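Local coordinates for glucose-6-phosphate isomerase (Plasmodium falciparum, PDB 3QKI), which probably catalyses the interconversion of alpha-D-glucose 6-phosphate and beta-D-fructose 6-phosphate in glycolysis, at residues 181-184 and 185-189; 391-394 and 395-399; 531-534 and 535-538; 538-541 and 542-546. All coordinates share one frame; numbering follows the deposited sequence.

Contact 1: 181-184 and 185-189; sequences TEFV and YEAMK
E186 OE2 is gripped from two quarters, and one of them ties it to E182 a turn earlier. A water donates to E182 OE2 at 2.7 Å and to E186 OE2 at the same distance, so it sits between two carboxylates whose OE2 atoms lie 4.7 Å apart; the bridging protons probably ease the repulsion. The second grip is a salt bridge from K189 NZ to E186 OE2 (2.9 Å), on the syn side of the oxygen and 25° out of the carboxylate plane. The E186 chain bends back at its second torsion (chi2 -64°), which turns the carboxylate alongside the helix. E186 OE1 makes a salt bridge with R233 of the second subunit. On a buried side, V184 CG1 touches M188 CG at 4.0 Å, the two side chains crossing at a slant, and both rest on helix 318-328. F183 CE1 lies 4.2 Å from A187 CB, and C526 of helix 523-543 touches both residues. Y185 N bonds to T181 O at 2.8 Å, the first of the i to i+4 backbone bonds that run on to K189 N. This is an amphipathic alpha-helix, with an apolar side in the core and a charged, partly exposed side at the dimer interface.

Contact 2: 391-394 and 395-399; sequences HIQQ and LSMES
Helix 388-400, the crossover of the beta-alpha-beta unit between strands 375-380 and 418-420, carries Q394 and E398, two residues that bind beta-D-fructose 6-phosphate. One turn apart, they run side by side in the same direction, both extended beyond CG. Q394 NE2 donates to E398 OE1 at 2.9 Å, but the bond is bent (136° at the hydrogen) and reaches the oxygen from above the carboxylate plane, 47° out of it; amide and carboxylate planes are 60° apart. The same E398 OE1 takes a salt bridge from R312. Round the helix, S396 OG, placed beside its own backbone N, donates to I392 O at 2.9 Å, while S396 N reaches that oxygen from the opposite face of its plane at 2.8 Å. S399 OG bonds to L395 O at 2.7 Å and also meets R312 NE. I392 CD1 packs against L395 CD2 at 4.0 Å, the two side chains lying alongside each other, and Q393 CG approaches M397 SD at 4.2 Å, close to the second subunit. The chemistry is consistent with an E398 carboxylate oriented mainly by R312, with Q394 adding a bent bond that links the two sugar-binding groups.

Contact 3: 531-534 and 535-538; sequences SLYE and SRIV
S535 doubles the bond to S531 O in the middle of the buried helix 523-543, an alpha-helix packed against helices 388-400, 356-371 and 330-349. Among the hydrogen bonds, S535 N, tilted from the carbonyl plane, donates to S531 O at 2.8 Å, and S535 OG reaches the same oxygen at 2.7 Å from the opposite face, 41° out of that plane. The hydroxyl can fold back because OG lies beside its own backbone N (chi1 -58°); a buried serine is thus satisfied by its own helix. S531 OG is hydrogen-bonded to D344 and lies 3.5 Å from S535 OG. Regular i to i+4 backbone bonds follow, from R536 N, I537 N and V538 N. Among the charged groups, E534 bridges to R117, R536 NE to E540 on the same helix, and R536 NH2 to E444, whose other carboxylate oxygen accepts from Y533 OH. Both groups thus end on the same glutamate. V538 CG2 comes within 3.4 Å of E534 O; V538 also packs on F313 and F549. Where Y533 and R536 run alongside each other, their ring and guanidinium planes are inclined by 33°, and R536 NH1 lies 3.4 Å from Y533 CE2.

Contact 4: 538-541 and 542-546; sequences VAEG and FLLNI
V538 O and G541 C lie obliquely to the F542 ring, whose CE2 is 3.9 Å from V538 CG1 and whose CD2 is 3.4 Å from V538 O. The V538 and F542 side chains run in the same direction, and the ring reaches back along the helix because its CG stands beside the backbone N (chi1 -68°). L90, K93 and T97 of helix 90-99 touch the F542 side chain. The flat carboxylate of E540 is held at both oxygens, OE1 by R536 and OE2 by S364. E540 CG lies 4.3 Å from L544 CD1. Helical bonding slackens at F542 N, whose bond to V538 O is weak (3.4 Å), then recovers: L543 N reaches A539 O in the carbonyl plane, and L544 N reaches E540 O at 2.9 Å. Beyond L544 the chain turns. N545 adopts a positive phi of 57°, and I546 N swings back to G541 O at 2.9 Å with a nearly straight N-H (170°). The branch I546 CG1 comes to 3.7 Å from G541 O, laying an apolar group over this last turn. Positive phi at N545 with bonding back into the final turn makes this a Schellman motif, the C-terminal cap of helix 523-543.

Contacts 1 to 3 are turns within helices; contact 4 closes one. All four are buried, with only E182, E186, K189 and N545 partly exposed. Contacts 3 and 4 share V538 and helix 523-543, the centre of contact 3 about 10 Å from the centre of the chain and that of contact 4 about 18 Å; the R536-E540 salt bridge ties them together. Contact 2 is the most central and leans on contact 3: I392 CD1 meets Y533 CB at 3.5 Å, and S396 OG lies 3.4 Å from I537 CD1. Contact 1 joins contact 2 through F183 and H391. Both reach the second subunit; contact 1 has water-bridged acids, whereas contact 2 bears sugar-binding residues.

Contact 1: 181-184 and 185-189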
ATOM      1  N   THR A 181      -9.475 -12.103   3.297  1.00 12.41           N
ATOM      2  CA  THR A 181     -10.905 -11.809   3.228  1.00 11.32           C
ATOM      3  C   THR A 181     -11.153 -10.445   2.559  1.00 11.41           C
ATOM      4  O   THR A 181     -11.981 -10.375   1.654  1.00 10.79           O
ATOM      5  CB  THR A 181     -11.532 -11.872   4.624  1.00 17.12           C
ATOM      6  OG1 THR A 181     -11.118 -13.084   5.247  1.00 18.82           O
ATOM      7  CG2 THR A 181     -13.074 -11.770   4.591  1.00  7.81           C
ATOM      8  N   GLU A 182     -10.442  -9.383   3.006  1.00  8.00           N
ATOM      9  CA  GLU A 182     -10.637  -8.058   2.444  1.00  7.89           C
ATOM     10  C   GLU A 182     -10.254  -8.006   0.960  1.00 14.29           C
ATOM     11  O   GLU A 182     -10.959  -7.362   0.165  1.00 14.13           O
ATOM     12  CB  GLU A 182      -9.943  -6.955   3.271  1.00  9.14           C
ATOM     13  CG  GLU A 182     -10.252  -5.580   2.687  1.00 14.51           C
ATOM     14  CD  GLU A 182      -9.982  -4.411   3.600  1.00 22.93           C
ATOM     15  OE1 GLU A 182      -8.982  -4.457   4.349  1.00 26.95           O
ATOM     16  OE2 GLU A 182     -10.763  -3.436   3.553  1.00 21.12           O
ATOM     17  N   PHE A 183      -9.194  -8.736   0.576  1.00 11.95           N
ATOM     18  CA  PHE A 183      -8.802  -8.820  -0.834  1.00 10.90           C
ATOM     19  C   PHE A 183     -10.017  -9.353  -1.626  1.00 14.44           C
ATOM     20  O   PHE A 183     -10.452  -8.707  -2.568  1.00 14.22           O
ATOM     21  CB  PHE A 183      -7.530  -9.705  -1.019  1.00 10.97           C
ATOM     22  CG  PHE A 183      -7.516 -10.621  -2.237  1.00 12.32           C
ATOM     23  CD1 PHE A 183      -7.810 -10.133  -3.507  1.00 14.20           C
ATOM     24  CD2 PHE A 183      -7.232 -11.976  -2.107  1.00 15.28           C
ATOM     25  CE1 PHE A 183      -7.873 -10.994  -4.612  1.00 15.91           C
ATOM     26  CE2 PHE A 183      -7.237 -12.822  -3.223  1.00 17.43           C
ATOM     27  CZ  PHE A 183      -7.560 -12.324  -4.465  1.00 15.20           C
ATOM     28  N   VAL A 184     -10.561 -10.513  -1.231  1.00 12.29           N
ATOM     29  CA  VAL A 184     -11.679 -11.167  -1.940  1.00 11.57           C
ATOM     30  C   VAL A 184     -12.954 -10.333  -1.888  1.00 14.86           C
ATOM     31  O   VAL A 184     -13.651 -10.230  -2.891  1.00 14.20           O
ATOM     32  CB  VAL A 184     -11.915 -12.640  -1.496  1.00 14.95           C
ATOM     33  CG1 VAL A 184     -13.050 -13.292  -2.306  1.00 14.53           C
ATOM     34  CG2 VAL A 184     -10.637 -13.467  -1.628  1.00 14.57           C
ATOM     35  N   TYR A 185     -13.243  -9.720  -0.740  1.00 13.29           N
ATOM     36  CA  TYR A 185     -14.408  -8.887  -0.566  1.00 13.21           C
ATOM     37  C   TYR A 185     -14.413  -7.705  -1.577  1.00 15.26           C
ATOM     38  O   TYR A 185     -15.355  -7.540  -2.351  1.00 12.83           O
ATOM     39  CB  TYR A 185     -14.515  -8.394   0.892  1.00 13.51           C
ATOM     40  CG  TYR A 185     -15.689  -7.465   1.064  1.00 14.49           C
ATOM     41  CD1 TYR A 185     -17.001  -7.940   0.965  1.00 14.71           C
ATOM     42  CD2 TYR A 185     -15.497  -6.093   1.224  1.00 14.50           C
ATOM     43  CE1 TYR A 185     -18.083  -7.079   1.031  1.00 13.79           C
ATOM     44  CE2 TYR A 185     -16.576  -5.221   1.282  1.00 15.26           C
ATOM     45  CZ  TYR A 185     -17.867  -5.723   1.200  1.00 17.30           C
ATOM     46  OH  TYR A 185     -18.928  -4.886   1.341  1.00 18.25           O
ATOM     47  N   GLU A 186     -13.359  -6.914  -1.569  1.00 12.71           N
ATOM     48  CA  GLU A 186     -13.229  -5.788  -2.489  1.00 12.12           C
ATOM     49  C   GLU A 186     -13.172  -6.229  -3.964  1.00 16.69           C
ATOM     50  O   GLU A 186     -13.728  -5.545  -4.819  1.00 16.21           O
ATOM     51  CB  GLU A 186     -12.013  -4.933  -2.112  1.00 12.90           C
ATOM     52  CG  GLU A 186     -12.235  -4.125  -0.840  1.00 16.56           C
ATOM     53  CD  GLU A 186     -13.330  -3.080  -0.919  1.00 24.71           C
ATOM     54  OE1 GLU A 186     -13.563  -2.521  -2.017  1.00 26.87           O
ATOM     55  OE2 GLU A 186     -13.981  -2.840   0.120  1.00 30.93           O
ATOM     56  N   ALA A 187     -12.528  -7.370  -4.248  1.00 11.87           N
ATOM     57  CA  ALA A 187     -12.411  -7.879  -5.610  1.00 12.00           C
ATOM     58  C   ALA A 187     -13.761  -8.276  -6.202  1.00 16.64           C
ATOM     59  O   ALA A 187     -14.031  -8.014  -7.371  1.00 13.36           O
ATOM     60  CB  ALA A 187     -11.476  -9.078  -5.640  1.00 12.25           C
ATOM     61  N   MET A 188     -14.584  -8.936  -5.389  1.00 13.84           N
ATOM     62  CA  MET A 188     -15.835  -9.552  -5.815  1.00 13.33           C
ATOM     63  C   MET A 188     -17.125  -8.759  -5.619  1.00 16.92           C
ATOM     64  O   MET A 188     -18.117  -9.083  -6.269  1.00 17.86           O
ATOM     65  CB  MET A 188     -15.958 -10.952  -5.178  1.00 14.48           C
ATOM     66  CG  MET A 188     -14.834 -11.921  -5.573  1.00 18.09           C
ATOM     67  SD  MET A 188     -14.330 -11.854  -7.336  1.00 20.99           S
ATOM     68  CE  MET A 188     -15.908 -12.203  -8.127  1.00 17.06           C
ATOM     69  N   LYS A 189     -17.155  -7.810  -4.688  1.00 12.71           N
ATOM     70  CA  LYS A 189     -18.394  -7.099  -4.391  1.00 12.91           C
ATOM     71  C   LYS A 189     -19.131  -6.502  -5.582  1.00 17.91           C
ATOM     72  O   LYS A 189     -20.343  -6.686  -5.683  1.00 16.62           O
ATOM     73  CB  LYS A 189     -18.275  -6.149  -3.192  1.00 14.47           C
ATOM     74  CG  LYS A 189     -17.488  -4.857  -3.464  1.00 11.57           C
ATOM     75  CD  LYS A 189     -17.359  -4.049  -2.157  1.00 16.23           C
ATOM     76  CE  LYS A 189     -16.957  -2.623  -2.439  1.00 19.19           C
ATOM     77  NZ  LYS A 189     -16.433  -1.954  -1.212  1.00 32.35           N
TER
HETATM   78  O   HOH W   1     -13.269  -3.394   2.674  1.00 16.25           O

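Contact 2: 391-394 and 395-399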
ATOM      1  N   HIS A 391      -2.650  -8.252   0.791  1.00 12.36           N
ATOM      2  CA  HIS A 391      -2.705  -9.684   1.120  1.00 12.48           C
ATOM      3  C   HIS A 391      -1.403 -10.390   0.647  1.00 15.35           C
ATOM      4  O   HIS A 391      -0.781 -11.093   1.450  1.00 13.28           O
ATOM      5  CB  HIS A 391      -3.940 -10.384   0.497  1.00 12.96           C
ATOM      6  CG  HIS A 391      -3.907 -11.877   0.696  1.00 16.00           C
ATOM      7  ND1 HIS A 391      -3.718 -12.434   1.960  1.00 17.81           N
ATOM      8  CD2 HIS A 391      -3.972 -12.874  -0.212  1.00 18.04           C
ATOM      9  CE1 HIS A 391      -3.737 -13.744   1.781  1.00 17.82           C
ATOM     10  NE2 HIS A 391      -3.876 -14.059   0.493  1.00 18.04           N
ATOM     11  N   ILE A 392      -0.992 -10.179  -0.619  1.00 13.51           N
ATOM     12  CA  ILE A 392       0.247 -10.751  -1.172  1.00 13.08           C
ATOM     13  C   ILE A 392       1.477 -10.372  -0.334  1.00 15.85           C
ATOM     14  O   ILE A 392       2.336 -11.218  -0.132  1.00 16.49           O
ATOM     15  CB  ILE A 392       0.415 -10.493  -2.707  1.00 15.39           C
ATOM     16  CG1 ILE A 392      -0.772 -11.090  -3.488  1.00 14.65           C
ATOM     17  CG2 ILE A 392       1.761 -11.029  -3.252  1.00 16.26           C
ATOM     18  CD1 ILE A 392      -1.131 -12.596  -3.139  1.00 13.35           C
ATOM     19  N   GLN A 393       1.515  -9.154   0.217  1.00 11.62           N
ATOM     20  CA  GLN A 393       2.586  -8.693   1.120  1.00 10.67           C
ATOM     21  C   GLN A 393       2.751  -9.599   2.310  1.00 14.39           C
ATOM     22  O   GLN A 393       3.873 -10.032   2.554  1.00 14.99           O
ATOM     23  CB  GLN A 393       2.294  -7.284   1.628  1.00 12.00           C
ATOM     24  CG  GLN A 393       3.007  -6.241   0.889  1.00 16.13           C
ATOM     25  CD  GLN A 393       2.792  -4.891   1.536  1.00 25.21           C
ATOM     26  OE1 GLN A 393       1.910  -4.694   2.385  1.00 14.65           O
ATOM     27  NE2 GLN A 393       3.612  -3.934   1.144  1.00 14.50           N
ATOM     28  N   GLN A 394       1.645  -9.921   3.063  1.00 10.72           N
ATOM     29  CA  GLN A 394       1.760 -10.850   4.191  1.00 10.27           C
ATOM     30  C   GLN A 394       2.082 -12.275   3.710  1.00 14.98           C
ATOM     31  O   GLN A 394       3.017 -12.895   4.229  1.00 16.16           O
ATOM     32  CB  GLN A 394       0.518 -10.870   5.094  1.00 11.18           C
ATOM     33  CG  GLN A 394       0.668 -11.967   6.180  1.00 16.06           C
ATOM     34  CD  GLN A 394      -0.497 -12.164   7.079  1.00 29.47           C
ATOM     35  OE1 GLN A 394      -1.630 -12.026   6.678  1.00 27.64           O
ATOM     36  NE2 GLN A 394      -0.229 -12.513   8.329  1.00 25.09           N
ATOM     37  N   LEU A 395       1.313 -12.788   2.730  1.00  9.64           N
ATOM     38  CA  LEU A 395       1.475 -14.135   2.192  1.00  9.39           C
ATOM     39  C   LEU A 395       2.929 -14.400   1.800  1.00 15.07           C
ATOM     40  O   LEU A 395       3.487 -15.407   2.207  1.00 13.76           O
ATOM     41  CB  LEU A 395       0.519 -14.374   1.006  1.00  9.67           C
ATOM     42  CG  LEU A 395       0.646 -15.740   0.279  1.00 15.84           C
ATOM     43  CD1 LEU A 395       0.294 -16.901   1.196  1.00 17.03           C
ATOM     44  CD2 LEU A 395      -0.237 -15.781  -0.945  1.00 16.48           C
ATOM     45  N   SER A 396       3.559 -13.458   1.079  1.00 11.13           N
ATOM     46  CA  SER A 396       4.946 -13.603   0.637  1.00  9.79           C
ATOM     47  C   SER A 396       5.947 -13.333   1.751  1.00 13.12           C
ATOM     48  O   SER A 396       6.778 -14.185   2.046  1.00 11.82           O
ATOM     49  CB  SER A 396       5.224 -12.649  -0.524  1.00 13.08           C
ATOM     50  OG  SER A 396       4.281 -12.906  -1.555  1.00 28.78           O
ATOM     51  N   MET A 397       5.899 -12.113   2.320  1.00 10.15           N
ATOM     52  CA  MET A 397       6.868 -11.629   3.285  1.00  8.77           C
ATOM     53  C   MET A 397       6.910 -12.361   4.606  1.00 12.17           C
ATOM     54  O   MET A 397       7.998 -12.584   5.139  1.00 11.40           O
ATOM     55  CB  MET A 397       6.764 -10.112   3.454  1.00 10.34           C
ATOM     56  CG  MET A 397       7.060  -9.377   2.152  1.00 13.32           C
ATOM     57  SD  MET A 397       6.764  -7.623   2.158  1.00 15.65           S
ATOM     58  CE  MET A 397       8.153  -7.013   3.147  1.00 11.78           C
ATOM     59  N   GLU A 398       5.749 -12.725   5.146  1.00  9.58           N
ATOM     60  CA  GLU A 398       5.719 -13.450   6.412  1.00  8.73           C
ATOM     61  C   GLU A 398       6.095 -14.910   6.205  1.00 10.70           C
ATOM     62  O   GLU A 398       6.679 -15.525   7.089  1.00 13.08           O
ATOM     63  CB  GLU A 398       4.382 -13.239   7.131  1.00 10.29           C
ATOM     64  CG  GLU A 398       4.378 -13.743   8.559  1.00 19.43           C
ATOM     65  CD  GLU A 398       3.060 -13.548   9.266  1.00 41.64           C
ATOM     66  OE1 GLU A 398       2.080 -14.238   8.904  1.00 30.45           O
ATOM     67  OE2 GLU A 398       3.000 -12.693  10.179  1.00 45.37           O
ATOM     68  N   SER A 399       5.814 -15.470   5.027  1.00 10.05           N
ATOM     69  CA  SER A 399       6.173 -16.865   4.789  1.00  9.64           C
ATOM     70  C   SER A 399       7.660 -16.956   4.516  1.00 12.40           C
ATOM     71  O   SER A 399       8.339 -17.768   5.105  1.00 11.81           O
ATOM     72  CB  SER A 399       5.442 -17.442   3.567  1.00 11.47           C
ATOM     73  OG  SER A 399       4.034 -17.533   3.694  1.00 15.30           O
TER

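Contact 3: 531-534 and 535-538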
ATOM      1  N   SER A 531      -5.006 -19.090  -5.323  1.00 13.41           N
ATOM      2  CA  SER A 531      -4.239 -20.330  -5.263  1.00 12.76           C
ATOM      3  C   SER A 531      -2.919 -20.203  -6.020  1.00 14.73           C
ATOM      4  O   SER A 531      -1.926 -20.753  -5.578  1.00 14.00           O
ATOM      5  CB  SER A 531      -5.065 -21.517  -5.743  1.00 13.45           C
ATOM      6  OG  SER A 531      -4.240 -22.665  -5.898  1.00 17.88           O
ATOM      7  N   LEU A 532      -2.903 -19.460  -7.129  1.00 13.29           N
ATOM      8  CA  LEU A 532      -1.708 -19.235  -7.925  1.00 11.84           C
ATOM      9  C   LEU A 532      -0.595 -18.642  -7.038  1.00 15.02           C
ATOM     10  O   LEU A 532       0.526 -19.135  -7.072  1.00 13.95           O
ATOM     11  CB  LEU A 532      -2.028 -18.307  -9.127  1.00 12.35           C
ATOM     12  CG  LEU A 532      -0.839 -17.809  -9.962  1.00 17.15           C
ATOM     13  CD1 LEU A 532      -0.064 -18.959 -10.539  1.00 17.05           C
ATOM     14  CD2 LEU A 532      -1.298 -16.849 -11.066  1.00 20.27           C
ATOM     15  N   TYR A 533      -0.914 -17.615  -6.234  1.00 13.09           N
ATOM     16  CA  TYR A 533       0.052 -16.971  -5.346  1.00 12.88           C
ATOM     17  C   TYR A 533       0.379 -17.817  -4.114  1.00 14.85           C
ATOM     18  O   TYR A 533       1.558 -17.893  -3.734  1.00 14.52           O
ATOM     19  CB  TYR A 533      -0.365 -15.521  -4.994  1.00 13.56           C
ATOM     20  CG  TYR A 533       0.046 -14.559  -6.083  1.00 14.67           C
ATOM     21  CD1 TYR A 533      -0.701 -14.441  -7.257  1.00 14.14           C
ATOM     22  CD2 TYR A 533       1.244 -13.852  -5.998  1.00 15.65           C
ATOM     23  CE1 TYR A 533      -0.277 -13.626  -8.310  1.00 13.59           C
ATOM     24  CE2 TYR A 533       1.676 -13.029  -7.047  1.00 15.51           C
ATOM     25  CZ  TYR A 533       0.904 -12.908  -8.192  1.00 19.91           C
ATOM     26  OH  TYR A 533       1.316 -12.093  -9.227  1.00 18.01           O
ATOM     27  N   GLU A 534      -0.628 -18.506  -3.531  1.00 10.46           N
ATOM     28  CA  GLU A 534      -0.355 -19.402  -2.381  1.00 11.69           C
ATOM     29  C   GLU A 534       0.597 -20.529  -2.854  1.00 14.96           C
ATOM     30  O   GLU A 534       1.590 -20.818  -2.187  1.00 15.81           O
ATOM     31  CB  GLU A 534      -1.652 -20.024  -1.817  1.00 13.47           C
ATOM     32  CG  GLU A 534      -2.566 -19.061  -1.063  1.00 22.24           C
ATOM     33  CD  GLU A 534      -3.781 -19.719  -0.425  1.00 30.99           C
ATOM     34  OE1 GLU A 534      -4.068 -20.897  -0.745  1.00 19.69           O
ATOM     35  OE2 GLU A 534      -4.427 -19.071   0.431  1.00 15.32           O
ATOM     36  N   SER A 535       0.338 -21.081  -4.050  1.00 12.62           N
ATOM     37  CA  SER A 535       1.181 -22.125  -4.648  1.00 12.07           C
ATOM     38  C   SER A 535       2.581 -21.582  -4.953  1.00 15.94           C
ATOM     39  O   SER A 535       3.562 -22.235  -4.611  1.00 16.39           O
ATOM     40  CB  SER A 535       0.539 -22.682  -5.910  1.00 13.86           C
ATOM     41  OG  SER A 535      -0.749 -23.205  -5.651  1.00 17.59           O
ATOM     42  N   ARG A 536       2.676 -20.377  -5.557  1.00 11.93           N
ATOM     43  CA  ARG A 536       3.952 -19.741  -5.880  1.00 11.95           C
ATOM     44  C   ARG A 536       4.810 -19.574  -4.640  1.00 15.85           C
ATOM     45  O   ARG A 536       5.993 -19.891  -4.693  1.00 14.95           O
ATOM     46  CB  ARG A 536       3.719 -18.379  -6.594  1.00 13.98           C
ATOM     47  CG  ARG A 536       4.983 -17.589  -6.943  1.00 21.64           C
ATOM     48  CD  ARG A 536       5.233 -16.520  -5.895  1.00 28.14           C
ATOM     49  NE  ARG A 536       6.276 -15.555  -6.264  1.00 28.66           N
ATOM     50  CZ  ARG A 536       6.062 -14.464  -6.996  1.00 30.86           C
ATOM     51  NH1 ARG A 536       4.859 -14.211  -7.489  1.00 18.79           N
ATOM     52  NH2 ARG A 536       7.056 -13.626  -7.249  1.00 17.86           N
ATOM     53  N   ILE A 537       4.215 -19.082  -3.520  1.00 13.49           N
ATOM     54  CA  ILE A 537       4.940 -18.885  -2.258  1.00 13.41           C
ATOM     55  C   ILE A 537       5.440 -20.198  -1.648  1.00 14.91           C
ATOM     56  O   ILE A 537       6.596 -20.271  -1.214  1.00 16.01           O
ATOM     57  CB  ILE A 537       4.161 -17.958  -1.292  1.00 16.73           C
ATOM     58  CG1 ILE A 537       4.242 -16.484  -1.794  1.00 19.04           C
ATOM     59  CG2 ILE A 537       4.612 -18.079   0.150  1.00 17.25           C
ATOM     60  CD1 ILE A 537       5.724 -15.935  -2.193  1.00 31.17           C
ATOM     61  N   VAL A 538       4.603 -21.240  -1.677  1.00 10.29           N
ATOM     62  CA  VAL A 538       4.969 -22.563  -1.187  1.00 10.59           C
ATOM     63  C   VAL A 538       6.158 -23.114  -2.033  1.00 13.27           C
ATOM     64  O   VAL A 538       7.144 -23.566  -1.460  1.00 13.16           O
ATOM     65  CB  VAL A 538       3.749 -23.522  -1.159  1.00 13.41           C
ATOM     66  CG1 VAL A 538       4.180 -24.981  -1.041  1.00 12.16           C
ATOM     67  CG2 VAL A 538       2.782 -23.142  -0.042  1.00 13.55           C
TER

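Contact 4: 538-541 and 542-546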
ATOM      1  N   VAL A 538       4.603 -21.240  -1.677  1.00 10.29           N
ATOM      2  CA  VAL A 538       4.969 -22.563  -1.187  1.00 10.59           C
ATOM      3  C   VAL A 538       6.158 -23.114  -2.033  1.00 13.27           C
ATOM      4  O   VAL A 538       7.144 -23.566  -1.460  1.00 13.16           O
ATOM      5  CB  VAL A 538       3.749 -23.522  -1.159  1.00 13.41           C
ATOM      6  CG1 VAL A 538       4.180 -24.981  -1.041  1.00 12.16           C
ATOM      7  CG2 VAL A 538       2.782 -23.142  -0.042  1.00 13.55           C
ATOM      8  N   ALA A 539       6.084 -23.002  -3.372  1.00 11.82           N
ATOM      9  CA  ALA A 539       7.146 -23.466  -4.272  1.00 11.91           C
ATOM     10  C   ALA A 539       8.423 -22.685  -4.014  1.00 15.26           C
ATOM     11  O   ALA A 539       9.495 -23.282  -3.944  1.00 16.03           O
ATOM     12  CB  ALA A 539       6.728 -23.311  -5.730  1.00 12.63           C
ATOM     13  N   GLU A 540       8.307 -21.360  -3.824  1.00 10.57           N
ATOM     14  CA  GLU A 540       9.452 -20.512  -3.611  1.00  9.73           C
ATOM     15  C   GLU A 540      10.197 -20.780  -2.295  1.00 14.78           C
ATOM     16  O   GLU A 540      11.431 -20.706  -2.270  1.00 13.60           O
ATOM     17  CB  GLU A 540       9.098 -19.031  -3.814  1.00 11.20           C
ATOM     18  CG  GLU A 540      10.309 -18.208  -4.197  1.00 24.94           C
ATOM     19  CD  GLU A 540      10.028 -16.809  -4.693  1.00 43.68           C
ATOM     20  OE1 GLU A 540       8.839 -16.442  -4.850  1.00 28.93           O
ATOM     21  OE2 GLU A 540      11.012 -16.079  -4.948  1.00 34.51           O
ATOM     22  N   GLY A 541       9.463 -21.111  -1.226  1.00 13.37           N
ATOM     23  CA  GLY A 541      10.066 -21.434   0.069  1.00 12.44           C
ATOM     24  C   GLY A 541      10.946 -22.666  -0.044  1.00 14.15           C
ATOM     25  O   GLY A 541      12.055 -22.681   0.493  1.00 14.42           O
ATOM     26  N   PHE A 542      10.499 -23.666  -0.826  1.00 10.35           N
ATOM     27  CA  PHE A 542      11.268 -24.886  -1.091  1.00 10.77           C
ATOM     28  C   PHE A 542      12.490 -24.621  -1.965  1.00 17.13           C
ATOM     29  O   PHE A 542      13.559 -25.163  -1.682  1.00 17.47           O
ATOM     30  CB  PHE A 542      10.403 -26.025  -1.652  1.00 11.45           C
ATOM     31  CG  PHE A 542       9.398 -26.583  -0.648  1.00 13.39           C
ATOM     32  CD1 PHE A 542       9.790 -26.922   0.643  1.00 14.20           C
ATOM     33  CD2 PHE A 542       8.068 -26.804  -1.016  1.00 15.64           C
ATOM     34  CE1 PHE A 542       8.874 -27.468   1.552  1.00 15.74           C
ATOM     35  CE2 PHE A 542       7.143 -27.312  -0.093  1.00 16.75           C
ATOM     36  CZ  PHE A 542       7.552 -27.633   1.187  1.00 15.00           C
ATOM     37  N   LEU A 543      12.360 -23.723  -2.960  1.00 14.92           N
ATOM     38  CA  LEU A 543      13.500 -23.299  -3.793  1.00 14.12           C
ATOM     39  C   LEU A 543      14.541 -22.594  -2.903  1.00 17.83           C
ATOM     40  O   LEU A 543      15.741 -22.819  -3.068  1.00 16.19           O
ATOM     41  CB  LEU A 543      13.063 -22.341  -4.924  1.00 13.12           C
ATOM     42  CG  LEU A 543      12.119 -22.880  -6.002  1.00 15.06           C
ATOM     43  CD1 LEU A 543      11.770 -21.771  -6.988  1.00 14.94           C
ATOM     44  CD2 LEU A 543      12.709 -24.089  -6.724  1.00 17.50           C
ATOM     45  N   LEU A 544      14.070 -21.753  -1.954  1.00 12.94           N
ATOM     46  CA  LEU A 544      14.943 -21.012  -1.025  1.00 12.14           C
ATOM     47  C   LEU A 544      15.470 -21.878   0.098  1.00 14.55           C
ATOM     48  O   LEU A 544      16.340 -21.437   0.855  1.00 12.95           O
ATOM     49  CB  LEU A 544      14.184 -19.825  -0.423  1.00 11.45           C
ATOM     50  CG  LEU A 544      13.888 -18.673  -1.389  1.00 14.86           C
ATOM     51  CD1 LEU A 544      12.915 -17.708  -0.773  1.00 14.31           C
ATOM     52  CD2 LEU A 544      15.172 -17.963  -1.828  1.00 17.42           C
ATOM     53  N   ASN A 545      14.889 -23.090   0.240  1.00 13.42           N
ATOM     54  CA  ASN A 545      15.158 -24.058   1.301  1.00 14.27           C
ATOM     55  C   ASN A 545      14.910 -23.441   2.687  1.00 18.60           C
ATOM     56  O   ASN A 545      15.716 -23.596   3.597  1.00 17.77           O
ATOM     57  CB  ASN A 545      16.571 -24.664   1.187  1.00 13.72           C
ATOM     58  CG  ASN A 545      16.744 -25.912   1.992  1.00 22.31           C
ATOM     59  OD1 ASN A 545      15.825 -26.720   2.128  1.00 16.76           O
ATOM     60  ND2 ASN A 545      17.909 -26.066   2.595  1.00 12.25           N
ATOM     61  N   ILE A 546      13.800 -22.728   2.836  1.00 16.43           N
ATOM     62  CA  ILE A 546      13.424 -22.130   4.129  1.00 14.66           C
ATOM     63  C   ILE A 546      12.058 -22.690   4.547  1.00 14.73           C
ATOM     64  O   ILE A 546      11.388 -23.362   3.754  1.00 13.41           O
ATOM     65  CB  ILE A 546      13.438 -20.583   4.098  1.00 17.01           C
ATOM     66  CG1 ILE A 546      12.440 -20.031   3.043  1.00 18.58           C
ATOM     67  CG2 ILE A 546      14.890 -20.007   4.000  1.00 14.76           C
ATOM     68  CD1 ILE A 546      12.382 -18.534   2.963  1.00 26.65           C
TER